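Local structure of motility-associated killing factor MakB (Vibrio cholerae serotype O1, 6W1W) at residues S231-E234 and V235-L239; N117-L120 and T121-Q125; P45-L48 and V49-S53. The protein is one component of a three-part cytotoxin resembling alpha-pore-forming toxins and probably takes part in forming pores in target-cell membranes. All coordinates share one frame; numbering follows the deposited sequence.

Overall arrangement
The three contacts are local turns of three different helices in an elongated, mostly helical chain with a small four-stranded mixed sheet. Contact 3 comes first in sequence, at the start of helix 46-66; contact 2 follows within the long helix 100-151, and contact 1 comes last, near the start of helix 233-245. None touches another. The centres of contacts 1 and 2, on opposite sides of the chain's centre, are about 44 Å apart. Contacts 2 and 3 have centres about 40 Å apart, and contacts 1 and 3 about 32 Å. Helix 100-151 links two of them: it contains contact 2 and packs against Val51 of contact 3, consistent with an alpha-pore-forming toxin's helical body.

Contact 1 (S231-E234 and V235-L239); sequences SAKE and VQQDL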
# COMPACT_ATOMS: atom_id res chain seq x y z
N SER A 231 21.22 -9.66 -10.28
CA SER A 231 21.14 -10.83 -11.14
C SER A 231 19.99 -10.75 -12.15
O SER A 231 19.81 -11.69 -12.93
CB SER A 231 20.98 -12.09 -10.30
OG SER A 231 19.70 -12.67 -10.50
N ALA A 232 19.21 -9.68 -12.15
CA ALA A 232 18.17 -9.50 -13.15
C ALA A 232 18.80 -8.87 -14.39
O ALA A 232 19.43 -7.82 -14.30
CB ALA A 232 17.04 -8.63 -12.62
N LYS A 233 18.64 -9.53 -15.54
CA LYS A 233 19.23 -9.03 -16.78
C LYS A 233 18.37 -7.97 -17.45
O LYS A 233 18.90 -7.09 -18.14
CB LYS A 233 19.49 -10.17 -17.76
CG LYS A 233 18.24 -10.84 -18.29
CD LYS A 233 18.59 -11.91 -19.31
CE LYS A 233 19.50 -12.97 -18.70
NZ LYS A 233 18.85 -13.65 -17.55
N GLU A 234 17.05 -8.02 -17.27
CA GLU A 234 16.21 -6.95 -17.80
C GLU A 234 16.58 -5.61 -17.18
O GLU A 234 16.60 -4.58 -17.87
CB GLU A 234 14.73 -7.25 -17.55
CG GLU A 234 14.21 -8.45 -18.29
CD GLU A 234 12.73 -8.68 -18.05
OE1 GLU A 234 12.12 -7.90 -17.29
OE2 GLU A 234 12.17 -9.64 -18.64
N VAL A 235 16.89 -5.60 -15.88
CA VAL A 235 17.29 -4.36 -15.22
C VAL A 235 18.56 -3.81 -15.85
O VAL A 235 18.70 -2.60 -16.07
CB VAL A 235 17.48 -4.60 -13.70
CG1 VAL A 235 18.00 -3.34 -13.03
CG2 VAL A 235 16.17 -5.05 -13.07
N GLN A 236 19.52 -4.69 -16.17
CA GLN A 236 20.76 -4.25 -16.78
C GLN A 236 20.59 -3.83 -18.24
O GLN A 236 21.40 -3.06 -18.74
CB GLN A 236 21.82 -5.35 -16.67
CG GLN A 236 22.65 -5.27 -15.40
CD GLN A 236 23.56 -4.05 -15.37
OE1 GLN A 236 23.71 -3.34 -16.37
NE2 GLN A 236 24.17 -3.80 -14.22
N GLN A 237 19.55 -4.32 -18.91
CA GLN A 237 19.28 -3.89 -20.28
C GLN A 237 18.58 -2.55 -20.33
O GLN A 237 18.78 -1.78 -21.28
CB GLN A 237 18.45 -4.95 -21.02
CG GLN A 237 19.18 -6.27 -21.25
CD GLN A 237 18.27 -7.34 -21.83
OE1 GLN A 237 17.25 -7.04 -22.46
NE2 GLN A 237 18.64 -8.60 -21.62
N ASP A 238 17.75 -2.25 -19.33
CA ASP A 238 17.15 -0.93 -19.21
C ASP A 238 18.17 0.09 -18.70
O ASP A 238 18.18 1.24 -19.16
CB ASP A 238 15.94 -0.97 -18.28
CG ASP A 238 14.79 -1.79 -18.87
OD1 ASP A 238 14.73 -1.91 -20.11
OD2 ASP A 238 13.95 -2.29 -18.09
N LEU A 239 19.03 -0.32 -17.77
CA LEU A 239 20.08 0.57 -17.28
C LEU A 239 21.02 0.99 -18.40
O LEU A 239 21.41 2.16 -18.50
CB LEU A 239 20.87 -0.11 -16.16
CG LEU A 239 20.37 0.09 -14.73
CD1 LEU A 239 20.89 -1.02 -13.82
CD2 LEU A 239 20.80 1.45 -14.21
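Lys233 and Gln237 are joined by a backbone hydrogen bond of helix 233-245: Gln237 N donates to Lys233 O at 2.9 Å, with an N-H...O angle of 137°. One residue on, Asp238 N reaches Glu234 O at 3.0 Å and more directly, at 157°. Gln237 N also makes a weak bond to Glu234 O, so this amide is shared between two carbonyls. Ala232, in the loop that leads into the helix, has an extended backbone (psi 124°).

Among the side chains, the apolar touch is between Ala232 CB and Val235 CG2, 3.7 Å apart. That methyl branch lies beside the backbone N of Val235, which turns it back toward the residues that precede it. Lys233 and Gln237 run alongside each other and point the same way; Lys233 CG comes to 4.0 Å from Gln237 NE2, a contact of aliphatic carbon with amide. The carboxylates of Glu234 and Asp238 stay apart, OE1 of Glu234 being 6.0 Å from OD2 of Asp238. Asp238 OD2 makes a weak hydrogen bond with Ser173 OG of helix 157-176, on which Val235 also packs, while Asp238 OD1 lies near the carboxylate of Glu166, a like charge that may favour protonation of one of the two. This is the N-terminal part of an amphipathic surface helix, with Val235 and Leu239 buried and Lys233, Glu234 and Gln237 exposed.

Contact 2 (N117-L120 and T121-Q125); sequences NITL and TNEAQ
Thr121 reaches back one turn to Asn117 with both backbone and side chain. Its CB lies 3.4 Å from Asn117 O, and from there Thr121 OG1 donates a hydrogen bond of 2.9 Å to the same Asn117 O. The hydroxyl can do this because OG1 stands beside its own backbone N (chi1 -69°), and it meets the carbonyl 32° out of the carbonyl plane. The other branch, CG2, lies beside the carbonyl carbon of Thr121, leaving OG1 to meet Asn117 O. Thr121 N adds a weak bond to Asn117 O, so two donors of one residue hold this acceptor. Such a threonine hydroxyl bonded to the carbonyl four residues earlier is a familiar feature of helix interiors, here within the first half of helix 100-151, where Thr121 is buried and packs on Ser284 of helix 276-302. Asn122 N to Ile118 O (166° at the hydrogen) and Glu123 N to Thr119 O continue the i to i+4 pattern. Ile118 and Asn122 run side by side, Ile118 CG1 being 3.8 Å from Asn122 ND2; Asn122 OD1 turns to a weak hydrogen bond with Ser284. On the exposed side, the Glu123 carboxylate straddles two neighbours, with OE2 4.0 Å from Thr119 CG2 and OE1 3.9 Å from Leu120 CD1.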
# COMPACT_ATOMS: atom_id res chain seq x y z
N ASN A 117 -17.18 -1.95 15.22
CA ASN A 117 -16.20 -2.35 14.21
C ASN A 117 -16.62 -1.89 12.82
O ASN A 117 -15.79 -1.38 12.06
CB ASN A 117 -16.01 -3.87 14.24
CG ASN A 117 -15.19 -4.33 15.44
OD1 ASN A 117 -14.52 -3.53 16.09
ND2 ASN A 117 -15.26 -5.62 15.74
N ILE A 118 -17.90 -2.05 12.47
CA ILE A 118 -18.34 -1.63 11.15
C ILE A 118 -18.31 -0.12 11.01
O ILE A 118 -17.97 0.41 9.94
CB ILE A 118 -19.74 -2.21 10.84
CG1 ILE A 118 -20.38 -1.48 9.65
CG2 ILE A 118 -20.64 -2.13 12.03
CD1 ILE A 118 -21.73 -2.04 9.26
N THR A 119 -18.62 0.61 12.08
CA THR A 119 -18.54 2.07 12.02
C THR A 119 -17.10 2.53 11.78
O THR A 119 -16.82 3.24 10.81
CB THR A 119 -19.10 2.68 13.31
OG1 THR A 119 -20.53 2.62 13.28
CG2 THR A 119 -18.65 4.13 13.45
N LEU A 120 -16.17 2.11 12.64
CA LEU A 120 -14.78 2.55 12.51
C LEU A 120 -14.12 2.05 11.23
O LEU A 120 -13.07 2.57 10.85
CB LEU A 120 -13.98 2.10 13.73
CG LEU A 120 -14.00 3.01 14.96
CD1 LEU A 120 -13.53 4.42 14.60
CD2 LEU A 120 -15.37 3.04 15.64
N THR A 121 -14.72 1.06 10.55
CA THR A 121 -14.22 0.66 9.24
C THR A 121 -14.66 1.64 8.17
O THR A 121 -13.84 2.10 7.36
CB THR A 121 -14.70 -0.75 8.89
OG1 THR A 121 -14.06 -1.72 9.73
CG2 THR A 121 -14.40 -1.08 7.43
N ASN A 122 -15.94 2.00 8.15
CA ASN A 122 -16.44 2.93 7.14
C ASN A 122 -15.84 4.32 7.32
O ASN A 122 -15.72 5.07 6.34
CB ASN A 122 -17.96 3.01 7.20
CG ASN A 122 -18.62 1.73 6.72
OD1 ASN A 122 -18.06 1.01 5.89
ND2 ASN A 122 -19.82 1.45 7.22
N GLU A 123 -15.46 4.69 8.54
CA GLU A 123 -14.73 5.94 8.74
C GLU A 123 -13.29 5.82 8.27
O GLU A 123 -12.70 6.81 7.82
CB GLU A 123 -14.79 6.36 10.20
CG GLU A 123 -16.18 6.77 10.68
CD GLU A 123 -16.17 7.38 12.07
OE1 GLU A 123 -15.09 7.44 12.69
OE2 GLU A 123 -17.25 7.79 12.53
N ALA A 124 -12.70 4.63 8.36
CA ALA A 124 -11.36 4.44 7.84
C ALA A 124 -11.33 4.55 6.32
O ALA A 124 -10.31 4.95 5.75
CB ALA A 124 -10.79 3.09 8.27
N GLN A 125 -12.43 4.20 5.65
CA GLN A 125 -12.46 4.28 4.20
C GLN A 125 -12.50 5.72 3.72
O GLN A 125 -12.01 6.02 2.63
CB GLN A 125 -13.66 3.51 3.65
CG GLN A 125 -13.67 3.34 2.14
CD GLN A 125 -14.92 2.64 1.64
OE1 GLN A 125 -15.08 2.42 0.43
NE2 GLN A 125 -15.80 2.27 2.56

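Contact 3 (P45-L48 and V49-S53); sequences PNWL and VEVRS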
# COMPACT_ATOMS: atom_id res chain seq x y z
N PRO A 45 16.08 26.53 -14.81
CA PRO A 45 15.01 27.38 -15.34
C PRO A 45 13.82 27.47 -14.39
O PRO A 45 13.85 26.92 -13.29
CB PRO A 45 14.63 26.70 -16.66
CG PRO A 45 14.89 25.26 -16.38
CD PRO A 45 16.11 25.22 -15.49
N ASN A 46 12.76 28.16 -14.83
CA ASN A 46 11.65 28.44 -13.93
C ASN A 46 10.88 27.17 -13.56
O ASN A 46 10.62 26.92 -12.38
CB ASN A 46 10.71 29.48 -14.54
CG ASN A 46 9.51 29.79 -13.65
OD1 ASN A 46 8.39 29.35 -13.91
ND2 ASN A 46 9.75 30.54 -12.58
N TRP A 47 10.51 26.37 -14.57
CA TRP A 47 9.68 25.20 -14.30
C TRP A 47 10.30 24.29 -13.25
O TRP A 47 9.58 23.64 -12.49
CB TRP A 47 9.41 24.42 -15.59
CG TRP A 47 10.64 23.79 -16.22
CD1 TRP A 47 11.41 24.31 -17.22
CD2 TRP A 47 11.21 22.51 -15.89
NE1 TRP A 47 12.43 23.45 -17.53
CE2 TRP A 47 12.33 22.34 -16.73
CE3 TRP A 47 10.90 21.51 -14.97
CZ2 TRP A 47 13.14 21.20 -16.67
CZ3 TRP A 47 11.69 20.38 -14.92
CH2 TRP A 47 12.80 20.23 -15.76
N LEU A 48 11.64 24.26 -13.17
CA LEU A 48 12.33 23.37 -12.24
C LEU A 48 12.27 23.89 -10.82
O LEU A 48 12.02 23.13 -9.87
CB LEU A 48 13.78 23.17 -12.68
CG LEU A 48 14.58 22.14 -11.89
CD1 LEU A 48 13.98 20.76 -12.10
CD2 LEU A 48 16.04 22.16 -12.28
N VAL A 49 12.52 25.20 -10.63
CA VAL A 49 12.31 25.81 -9.32
C VAL A 49 10.86 25.65 -8.90
O VAL A 49 10.56 25.41 -7.72
CB VAL A 49 12.73 27.29 -9.35
CG1 VAL A 49 12.67 27.89 -7.95
CG2 VAL A 49 14.13 27.44 -9.93
N GLU A 50 9.94 25.74 -9.87
CA GLU A 50 8.53 25.49 -9.59
C GLU A 50 8.30 24.04 -9.19
O GLU A 50 7.52 23.76 -8.28
CB GLU A 50 7.70 25.86 -10.82
CG GLU A 50 6.20 25.95 -10.57
CD GLU A 50 5.46 26.50 -11.78
OE1 GLU A 50 5.66 27.69 -12.11
OE2 GLU A 50 4.69 25.74 -12.39
N VAL A 51 8.98 23.10 -9.85
CA VAL A 51 8.77 21.68 -9.56
C VAL A 51 9.30 21.33 -8.18
O VAL A 51 8.68 20.56 -7.43
CB VAL A 51 9.40 20.81 -10.66
CG1 VAL A 51 9.74 19.43 -10.14
CG2 VAL A 51 8.46 20.69 -11.84
N ARG A 52 10.46 21.88 -7.80
CA ARG A 52 11.01 21.63 -6.48
C ARG A 52 10.03 22.07 -5.39
O ARG A 52 9.86 21.38 -4.38
CB ARG A 52 12.35 22.35 -6.31
CG ARG A 52 13.51 21.43 -5.95
CD ARG A 52 14.79 22.23 -5.73
NE ARG A 52 14.95 23.30 -6.71
CZ ARG A 52 15.39 23.13 -7.95
NH1 ARG A 52 15.50 24.17 -8.76
NH2 ARG A 52 15.73 21.92 -8.37
N SER A 53 9.38 23.22 -5.59
CA SER A 53 8.42 23.71 -4.61
C SER A 53 7.23 22.77 -4.50
O SER A 53 6.81 22.42 -3.39
CB SER A 53 7.96 25.12 -4.99
OG SER A 53 9.04 26.03 -4.91
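Backbone hydrogen bonds join Asn46 to Glu50 and Leu48 to Arg52: Glu50 N lies 2.9 Å from Asn46 O with an N-H...O angle of 165°, and Arg52 N binds Leu48 O at nearly the same angle. Val51 N bonds to Trp47 O at 2.8 Å but is more bent, while Val49 N makes a weak bond to Pro45 O.

In the side-chain packing, Val51 CG2 meets the edge of the Trp47 indole near its plane, 4.1 Å from Trp47 CE3. With chi1 at 65°, Trp47 CG stands between its backbone N and carbonyl carbon. The Arg52 guanidinium folds back across Leu48, whose CG is 3.7 Å from Arg52 NH2; Leu48 O lies over one guanidinium face, offset toward its rim.

Among the polar groups, Arg52 NH1 forms a salt bridge with Asp44 OD1. Asn46 OD1 lies 3.7 Å from Glu50 OE1, the amide and carboxylate planes nearly perpendicular (86°). Glu50 OE2 has a hydrogen bond with Ser145 OG and a salt bridge with Arg54. With Pro45 at the N-cap position, this is the N-terminal end of helix 46-66, where Trp47 packs on helix 251-270 and Val51 on helix 100-151.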